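PDB 5T6O: poly-beta-hydroxybuterate polymerase from Cupriavidus necator, which polymerises hydroxybutyrate units from their coenzyme A thioesters into polyhydroxybutyrate, probably by acyl transfer, the chain here being its catalytic domain of alpha/beta hydrolase fold. Local coordinates for residues L197-D201 / L202-Y206; C238-L241 / R242-L246; D209-L212 / K213-P217. The protein carries 1 engineered substitution. All blocks are in the same frame, centred on the assembly; numbering follows the deposited sequence.

In the fold
Contacts 1 and 3 sit toward the two ends of helix 202-215, the first at its N-terminal cap and the second on its late turns, while contact 2 lies on helix 234-246 and is the most buried of the three. Contacts 1 and 2 touch where Leu197 packs on Tyr245; contacts 2 and 3 stay apart, their nearest atoms about 18 Å from each other. All three reach the second subunit. Their chemistry differs: an aspartate caps the start of helix 202-215 beside a proline-tryptophan CH-pi contact; aromatic rings and a disulfide cysteine pack on helix 234-246, where Arg242 and His243 also hold a sulfate, probably from the crystallisation liquor; and near the more exposed end of helix 202-215, amide and hydroxyl groups bond to late carbonyls.

Contact 1 (L197-D201 / L202-Y206); sequences LRPND and LVWNY
Pro199 lies on the indole of Trp204, its CD 3.6 Å from the centroid of the six-membered ring and almost on the ring normal, a CH-pi contact made over the face. The carbonyl O of Pro199 sits above that same indole near CD1. Trp204 CG is anti to the backbone N (chi1 171°), which turns the ring back over the residues preceding the helix. Next comes the N-cap: Asp201 OD1 accepts from Trp204 N at 2.8 Å in a nearly straight bond that arrives from above the carboxylate plane, and weakly from Val203 N. Asn205 ND2 donates to Asn200 OD1 at 3.0 Å; the donor stands above the carbonyl plane of Asn200, and the two amides are steeply inclined to each other. Farther out, Trp204 NE1 is hydrogen-bonded to Ser195 OG, which helps hold the indole's rotation, and Asp201 OD2 is hydrogen-bonded to Tyr237 OH of the second subunit. One carboxylate thus spends one oxygen on starting helix 202-215 and the other on the subunit interface, and its charge at the helix N-terminus is probably favoured by the helix dipole.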
loop_
_atom_site.group_PDB
_atom_site.type_symbol
_atom_site.label_atom_id
_atom_site.label_comp_id
_atom_site.label_asym_id
_atom_site.label_seq_id
_atom_site.Cartn_x
_atom_site.Cartn_y
_atom_site.Cartn_z
ATOM N N LEU A 197 -7.654 18.438 0.965
ATOM C CA LEU A 197 -6.329 18.225 1.544
ATOM C C LEU A 197 -5.226 18.520 0.532
ATOM O O LEU A 197 -4.166 17.896 0.553
ATOM C CB LEU A 197 -6.201 16.799 2.085
ATOM C CG LEU A 197 -7.252 16.461 3.152
ATOM C CD1 LEU A 197 -7.170 14.992 3.572
ATOM C CD2 LEU A 197 -7.139 17.398 4.358
ATOM N N ARG A 198 -5.484 19.454 -0.380
ATOM C CA ARG A 198 -4.574 19.748 -1.471
ATOM C C ARG A 198 -4.494 21.264 -1.604
ATOM O O ARG A 198 -5.243 21.982 -0.918
ATOM C CB ARG A 198 -5.068 19.096 -2.770
ATOM C CG ARG A 198 -4.988 17.573 -2.781
ATOM C CD ARG A 198 -3.555 17.084 -2.640
ATOM N NE ARG A 198 -3.510 15.624 -2.697
ATOM C CZ ARG A 198 -2.447 14.885 -2.401
ATOM N NH1 ARG A 198 -2.523 13.563 -2.490
ATOM N NH2 ARG A 198 -1.315 15.460 -2.017
ATOM N N PRO A 199 -3.616 21.797 -2.451
ATOM C CA PRO A 199 -3.571 23.257 -2.611
ATOM C C PRO A 199 -4.903 23.794 -3.104
ATOM O O PRO A 199 -5.645 23.115 -3.820
ATOM C CB PRO A 199 -2.460 23.471 -3.646
ATOM C CG PRO A 199 -1.585 22.228 -3.498
ATOM C CD PRO A 199 -2.575 21.135 -3.261
ATOM N N ASN A 200 -5.225 25.018 -2.675
ATOM C CA ASN A 200 -6.353 25.758 -3.229
ATOM C C ASN A 200 -5.797 27.130 -3.577
ATOM O O ASN A 200 -5.737 28.039 -2.742
ATOM C CB ASN A 200 -7.537 25.844 -2.281
ATOM C CG ASN A 200 -8.821 26.233 -3.009
ATOM O OD1 ASN A 200 -8.797 27.034 -3.950
ATOM N ND2 ASN A 200 -9.933 25.658 -2.595
ATOM N N ASP A 201 -5.373 27.268 -4.823
ATOM C CA ASP A 201 -4.809 28.517 -5.291
ATOM C C ASP A 201 -5.101 28.616 -6.778
ATOM O O ASP A 201 -5.517 27.645 -7.416
ATOM C CB ASP A 201 -3.303 28.612 -4.956
ATOM C CG ASP A 201 -2.445 27.605 -5.717
ATOM O OD1 ASP A 201 -2.397 27.696 -6.967
ATOM O OD2 ASP A 201 -1.772 26.749 -5.069
ATOM N N LEU A 202 -4.885 29.807 -7.329
ATOM C CA LEU A 202 -5.322 30.058 -8.699
ATOM C C LEU A 202 -4.622 29.127 -9.685
ATOM O O LEU A 202 -5.232 28.677 -10.665
ATOM C CB LEU A 202 -5.068 31.526 -9.056
ATOM C CG LEU A 202 -5.444 32.036 -10.451
ATOM C CD1 LEU A 202 -5.833 33.494 -10.357
ATOM C CD2 LEU A 202 -4.285 31.882 -11.421
ATOM N N VAL A 203 -3.340 28.841 -9.452
ATOM C CA VAL A 203 -2.561 28.061 -10.412
ATOM C C VAL A 203 -2.947 26.586 -10.344
ATOM O O VAL A 203 -3.185 25.943 -11.375
ATOM C CB VAL A 203 -1.052 28.257 -10.171
ATOM C CG1 VAL A 203 -0.256 27.254 -11.008
ATOM C CG2 VAL A 203 -0.632 29.707 -10.484
ATOM N N TRP A 204 -2.990 26.019 -9.133
ATOM C CA TRP A 204 -3.439 24.635 -8.981
ATOM C C TRP A 204 -4.817 24.435 -9.603
ATOM O O TRP A 204 -5.040 23.492 -10.375
ATOM C CB TRP A 204 -3.466 24.262 -7.493
ATOM C CG TRP A 204 -4.118 22.929 -7.161
ATOM C CD1 TRP A 204 -5.446 22.676 -6.968
ATOM C CD2 TRP A 204 -3.444 21.683 -6.969
ATOM N NE1 TRP A 204 -5.642 21.347 -6.677
ATOM C CE2 TRP A 204 -4.424 20.717 -6.667
ATOM C CE3 TRP A 204 -2.104 21.294 -7.021
ATOM C CZ2 TRP A 204 -4.104 19.381 -6.409
ATOM C CZ3 TRP A 204 -1.787 19.964 -6.769
ATOM C CH2 TRP A 204 -2.785 19.026 -6.470
ATOM N N ASN A 205 -5.761 25.320 -9.271
ATOM C CA ASN A 205 -7.124 25.169 -9.776
ATOM C C ASN A 205 -7.153 25.242 -11.300
ATOM O O ASN A 205 -7.816 24.430 -11.956
ATOM C CB ASN A 205 -8.019 26.243 -9.159
ATOM C CG ASN A 205 -8.264 26.011 -7.680
ATOM O OD1 ASN A 205 -7.991 24.936 -7.169
ATOM N ND2 ASN A 205 -8.796 27.014 -6.995
ATOM N N TYR A 206 -6.395 26.172 -11.874
ATOM C CA TYR A 206 -6.308 26.316 -13.331
ATOM C C TYR A 206 -5.726 25.061 -13.986
ATOM O O TYR A 206 -6.310 24.496 -14.924
ATOM C CB TYR A 206 -5.456 27.546 -13.624
ATOM C CG TYR A 206 -5.168 27.956 -15.051
ATOM C CD1 TYR A 206 -6.046 28.780 -15.750
ATOM C CD2 TYR A 206 -3.965 27.623 -15.659
ATOM C CE1 TYR A 206 -5.744 29.225 -17.034
ATOM C CE2 TYR A 206 -3.644 28.070 -16.944
ATOM C CZ TYR A 206 -4.552 28.865 -17.626
ATOM O OH TYR A 206 -4.256 29.320 -18.892
HETATM O O HOH W 1 -8.242 23.507 -5.139
#

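Contact 2 (C238-L241 / R242-L246); sequences CWYL and RHTYL. With SO4 (sulfate ion), chain D.
Within helix 234-246, Arg242 N and His243 N make regular alpha-helical bonds to Cys238 O and Trp239 O, but Leu246 N reaches back five residues to Leu241 O (3.1 Å), forming a wider pi-type turn in this helix of the alpha/beta hydrolase domain. His243 leans over Trp239: its CB stands 4.0 Å from the centroid of the six-membered ring, while CD2 lies above the five-membered one, the two ring planes oblique at 49°. Trp89, by contrast, stacks on Trp239. The edge of Tyr245 is turned toward the face of Tyr240 in an offset edge-to-face pair. Thr244 OG1, held between its own backbone N and carbonyl carbon (chi1 69°), donates to Tyr240 O at 2.6 Å, and Thr244 N reaches the same oxygen from the opposite face of its plane. Cys238 SG, in a disulfide with Cys182, lies over the guanidinium face of Arg242, whose NH2 is hydrogen-bonded to Ala180 O. Glu249 OE1 is hydrogen-bonded to His243 ND1, which helps orient the imidazole. A sulfate, probably from the crystallisation liquor, is bound by Cys182 N and by two side chains: Arg242 NH1 and His243 NE2 both donate to its O2, each at 2.9 Å.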
loop_
_atom_site.group_PDB
_atom_site.type_symbol
_atom_site.label_atom_id
_atom_site.label_comp_id
_atom_site.label_asym_id
_atom_site.label_seq_id
_atom_site.Cartn_x
_atom_site.Cartn_y
_atom_site.Cartn_z
ATOM N N CYS A 238 -10.215 25.546 11.579
ATOM C CA CYS A 238 -9.190 25.186 12.557
ATOM C C CYS A 238 -9.640 24.012 13.419
ATOM O O CYS A 238 -8.903 23.031 13.600
ATOM C CB CYS A 238 -8.875 26.415 13.417
ATOM S SG CYS A 238 -7.759 26.142 14.817
ATOM N N TRP A 239 -10.854 24.099 13.964
ATOM C CA TRP A 239 -11.358 23.054 14.856
ATOM C C TRP A 239 -11.496 21.733 14.119
ATOM O O TRP A 239 -11.077 20.683 14.614
ATOM C CB TRP A 239 -12.708 23.480 15.445
ATOM C CG TRP A 239 -13.231 22.596 16.538
ATOM C CD1 TRP A 239 -13.199 22.848 17.882
ATOM C CD2 TRP A 239 -13.869 21.318 16.386
ATOM N NE1 TRP A 239 -13.776 21.804 18.573
ATOM C CE2 TRP A 239 -14.190 20.855 17.679
ATOM C CE3 TRP A 239 -14.194 20.521 15.285
ATOM C CZ2 TRP A 239 -14.820 19.630 17.900
ATOM C CZ3 TRP A 239 -14.818 19.306 15.509
ATOM C CH2 TRP A 239 -15.122 18.875 16.809
ATOM N N TYR A 240 -12.098 21.771 12.928
ATOM C CA TYR A 240 -12.275 20.556 12.138
ATOM C C TYR A 240 -10.937 19.890 11.832
ATOM O O TYR A 240 -10.755 18.693 12.078
ATOM C CB TYR A 240 -13.031 20.914 10.860
ATOM C CG TYR A 240 -13.374 19.741 9.976
ATOM C CD1 TYR A 240 -14.036 18.626 10.485
ATOM C CD2 TYR A 240 -13.062 19.764 8.627
ATOM C CE1 TYR A 240 -14.355 17.555 9.665
ATOM C CE2 TYR A 240 -13.375 18.693 7.800
ATOM C CZ TYR A 240 -14.021 17.597 8.325
ATOM O OH TYR A 240 -14.330 16.535 7.495
ATOM N N LEU A 241 -9.968 20.658 11.327
ATOM C CA LEU A 241 -8.654 20.092 11.024
ATOM C C LEU A 241 -7.990 19.533 12.278
ATOM O O LEU A 241 -7.436 18.430 12.260
ATOM C CB LEU A 241 -7.767 21.165 10.389
ATOM C CG LEU A 241 -6.762 20.815 9.302
ATOM C CD1 LEU A 241 -7.451 20.071 8.168
ATOM C CD2 LEU A 241 -6.111 22.103 8.787
ATOM N N ARG A 242 -8.027 20.289 13.380
ATOM C CA ARG A 242 -7.304 19.885 14.584
ATOM C C ARG A 242 -7.892 18.622 15.205
ATOM O O ARG A 242 -7.158 17.675 15.519
ATOM C CB ARG A 242 -7.321 21.025 15.607
ATOM C CG ARG A 242 -6.777 20.643 16.986
ATOM C CD ARG A 242 -6.711 21.890 17.856
ATOM N NE ARG A 242 -5.657 22.789 17.397
ATOM C CZ ARG A 242 -5.497 24.033 17.833
ATOM N NH1 ARG A 242 -6.353 24.539 18.712
ATOM N NH2 ARG A 242 -4.493 24.771 17.379
ATOM N N HIS A 243 -9.213 18.589 15.398
ATOM C CA HIS A 243 -9.813 17.590 16.276
ATOM C C HIS A 243 -10.291 16.349 15.535
ATOM O O HIS A 243 -10.679 15.370 16.185
ATOM C CB HIS A 243 -10.973 18.211 17.063
ATOM C CG HIS A 243 -10.531 19.260 18.040
ATOM N ND1 HIS A 243 -9.778 18.963 19.155
ATOM C CD2 HIS A 243 -10.714 20.604 18.057
ATOM C CE1 HIS A 243 -9.526 20.077 19.822
ATOM N NE2 HIS A 243 -10.078 21.088 19.174
ATOM N N THR A 244 -10.269 16.359 14.202
ATOM C CA THR A 244 -10.593 15.151 13.453
ATOM C C THR A 244 -9.357 14.635 12.715
ATOM O O THR A 244 -8.702 13.699 13.192
ATOM C CB THR A 244 -11.786 15.399 12.507
ATOM O OG1 THR A 244 -11.425 16.289 11.443
ATOM C CG2 THR A 244 -12.950 16.002 13.270
ATOM N N TYR A 245 -8.993 15.253 11.587
ATOM C CA TYR A 245 -7.862 14.757 10.807
ATOM C C TYR A 245 -6.586 14.631 11.636
ATOM O O TYR A 245 -5.840 13.657 11.489
ATOM C CB TYR A 245 -7.606 15.664 9.605
ATOM C CG TYR A 245 -8.606 15.478 8.500
ATOM C CD1 TYR A 245 -8.426 14.493 7.529
ATOM C CD2 TYR A 245 -9.732 16.283 8.418
ATOM C CE1 TYR A 245 -9.344 14.325 6.513
ATOM C CE2 TYR A 245 -10.652 16.115 7.410
ATOM C CZ TYR A 245 -10.453 15.138 6.461
ATOM O OH TYR A 245 -11.373 14.981 5.452
ATOM N N LEU A 246 -6.306 15.607 12.506
ATOM C CA LEU A 246 -5.007 15.585 13.174
ATOM C C LEU A 246 -5.009 14.762 14.457
ATOM O O LEU A 246 -4.151 13.894 14.643
ATOM C CB LEU A 246 -4.540 17.011 13.475
ATOM C CG LEU A 246 -3.784 17.657 12.321
ATOM C CD1 LEU A 246 -3.374 19.060 12.704
ATOM C CD2 LEU A 246 -2.556 16.823 11.977
HETATM S S SO4 D . -9.983 24.664 20.087
HETATM O O1 SO4 D . -10.639 24.172 21.295
HETATM O O2 SO4 D . -8.970 23.683 19.681
HETATM O O3 SO4 D . -9.360 25.967 20.319
HETATM O O4 SO4 D . -10.979 24.866 19.034
#

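Contact 3 (D209-L212 / K213-P217); sequences DNYL and KGNTP
Lys213 slants across Asp209, one turn earlier, and opens the closing turns of helix 202-215. Its N donates to Asp209 O at 3.0 Å, the ordinary helical bond, while the extended side chain brings CE to 3.3 Å from Asp209 OD1; the ammonium lies farther off, with NZ 4.0 Å from OD2 in a long salt bridge. Lys213 also makes a cation-pi contact with Phe220, so its ammonium probably senses both the carboxylate, at long range, and the Phe220 ring. At Gly214 the helical pattern weakens, for its N is divided between Asn210 O and Tyr211 O, both bonds weak.

Asn215 then turns back on Tyr211. Its CB packs over one face of the phenol ring, 4.1 Å from the centroid, and the amide lies nearly parallel to the ring, the planes 16° apart. With CG beside its own backbone N (chi1 -58°), the amide is placed so that ND2 donates to Tyr211 O at 3.0 Å, in the carbonyl plane and on a lone pair. The weak bond from Asn215 N supplements this one.

Thr216 repeats the device one residue on. Its OG1 donates to Leu212 O at 2.7 Å, aided by a weak bond from its N, and is also hydrogen-bonded to Val218 N; its methyl CG2 meets Leu212 CD2 at 3.8 Å. Outward, Leu212 packs on Leu223 of helix 220-227 and on Phe161 of the second subunit. Carbonyls in a helix's last turn lack further helical N-H donors; Asn215 ND2 and Thr216 OG1 supply side-chain donors, as is common in C-terminal capping, before the chain passes to helix 220-227.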
loop_
_atom_site.group_PDB
_atom_site.type_symbol
_atom_site.label_atom_id
_atom_site.label_comp_id
_atom_site.label_asym_id
_atom_site.label_seq_id
_atom_site.Cartn_x
_atom_site.Cartn_y
_atom_site.Cartn_z
ATOM N N ASP A 209 -7.964 21.710 -13.291
ATOM C CA ASP A 209 -9.226 21.722 -14.028
ATOM C C ASP A 209 -8.980 21.490 -15.512
ATOM O O ASP A 209 -9.607 20.627 -16.140
ATOM C CB ASP A 209 -9.949 23.056 -13.793
ATOM C CG ASP A 209 -11.274 23.141 -14.532
ATOM O OD1 ASP A 209 -12.241 22.482 -14.086
ATOM O OD2 ASP A 209 -11.351 23.869 -15.553
ATOM N N ASN A 210 -8.038 22.234 -16.081
ATOM C CA ASN A 210 -7.736 22.097 -17.498
ATOM C C ASN A 210 -7.220 20.698 -17.825
ATOM O O ASN A 210 -7.538 20.137 -18.884
ATOM C CB ASN A 210 -6.724 23.170 -17.888
ATOM C CG ASN A 210 -6.647 23.385 -19.364
ATOM O OD1 ASN A 210 -5.733 22.895 -20.015
ATOM N ND2 ASN A 210 -7.607 24.121 -19.910
ATOM N N TYR A 211 -6.422 20.117 -16.930
ATOM C CA TYR A 211 -5.907 18.772 -17.173
ATOM C C TYR A 211 -7.032 17.740 -17.172
ATOM O O TYR A 211 -7.105 16.885 -18.065
ATOM C CB TYR A 211 -4.861 18.400 -16.125
ATOM C CG TYR A 211 -4.458 16.943 -16.259
ATOM C CD1 TYR A 211 -3.550 16.547 -17.232
ATOM C CD2 TYR A 211 -5.022 15.968 -15.447
ATOM C CE1 TYR A 211 -3.196 15.217 -17.384
ATOM C CE2 TYR A 211 -4.675 14.619 -15.597
ATOM C CZ TYR A 211 -3.762 14.263 -16.566
ATOM O OH TYR A 211 -3.404 12.945 -16.723
ATOM N N LEU A 212 -7.902 17.791 -16.163
ATOM C CA LEU A 212 -8.954 16.783 -16.046
ATOM C C LEU A 212 -9.910 16.852 -17.229
ATOM O O LEU A 212 -10.346 15.816 -17.747
ATOM C CB LEU A 212 -9.723 16.977 -14.740
ATOM C CG LEU A 212 -8.901 16.723 -13.482
ATOM C CD1 LEU A 212 -9.730 17.038 -12.257
ATOM C CD2 LEU A 212 -8.405 15.268 -13.484
ATOM N N LYS A 213 -10.247 18.067 -17.664
ATOM C CA LYS A 213 -11.208 18.221 -18.755
ATOM C C LYS A 213 -10.666 17.684 -20.068
ATOM O O LYS A 213 -11.439 17.193 -20.895
ATOM C CB LYS A 213 -11.608 19.685 -18.897
ATOM C CG LYS A 213 -12.425 20.150 -17.718
ATOM C CD LYS A 213 -13.090 21.492 -17.955
ATOM C CE LYS A 213 -13.988 21.825 -16.774
ATOM N NZ LYS A 213 -14.920 22.941 -17.059
ATOM N N GLY A 214 -9.357 17.741 -20.278
ATOM C CA GLY A 214 -8.816 17.330 -21.557
ATOM C C GLY A 214 -8.219 15.935 -21.593
ATOM O O GLY A 214 -7.917 15.415 -22.673
ATOM N N ASN A 215 -8.030 15.308 -20.436
ATOM C CA ASN A 215 -7.273 14.074 -20.403
ATOM C C ASN A 215 -7.900 12.971 -19.567
ATOM O O ASN A 215 -7.284 11.909 -19.426
ATOM C CB ASN A 215 -5.852 14.360 -19.899
ATOM C CG ASN A 215 -5.143 15.374 -20.761
ATOM O OD1 ASN A 215 -4.547 15.027 -21.782
ATOM N ND2 ASN A 215 -5.232 16.648 -20.376
ATOM N N THR A 216 -9.086 13.188 -19.012
ATOM C CA THR A 216 -9.788 12.211 -18.198
ATOM C C THR A 216 -11.272 12.292 -18.511
ATOM O O THR A 216 -11.748 13.298 -19.052
ATOM C CB THR A 216 -9.611 12.457 -16.691
ATOM O OG1 THR A 216 -10.471 13.537 -16.298
ATOM C CG2 THR A 216 -8.145 12.757 -16.326
ATOM N N PRO A 217 -12.044 11.255 -18.136
ATOM C CA PRO A 217 -13.505 11.347 -18.246
ATOM C C PRO A 217 -14.188 11.900 -17.000
ATOM O O PRO A 217 -15.380 11.644 -16.807
ATOM C CB PRO A 217 -13.920 9.890 -18.487
ATOM C CG PRO A 217 -12.907 9.111 -17.702
ATOM C CD PRO A 217 -11.597 9.865 -17.892
#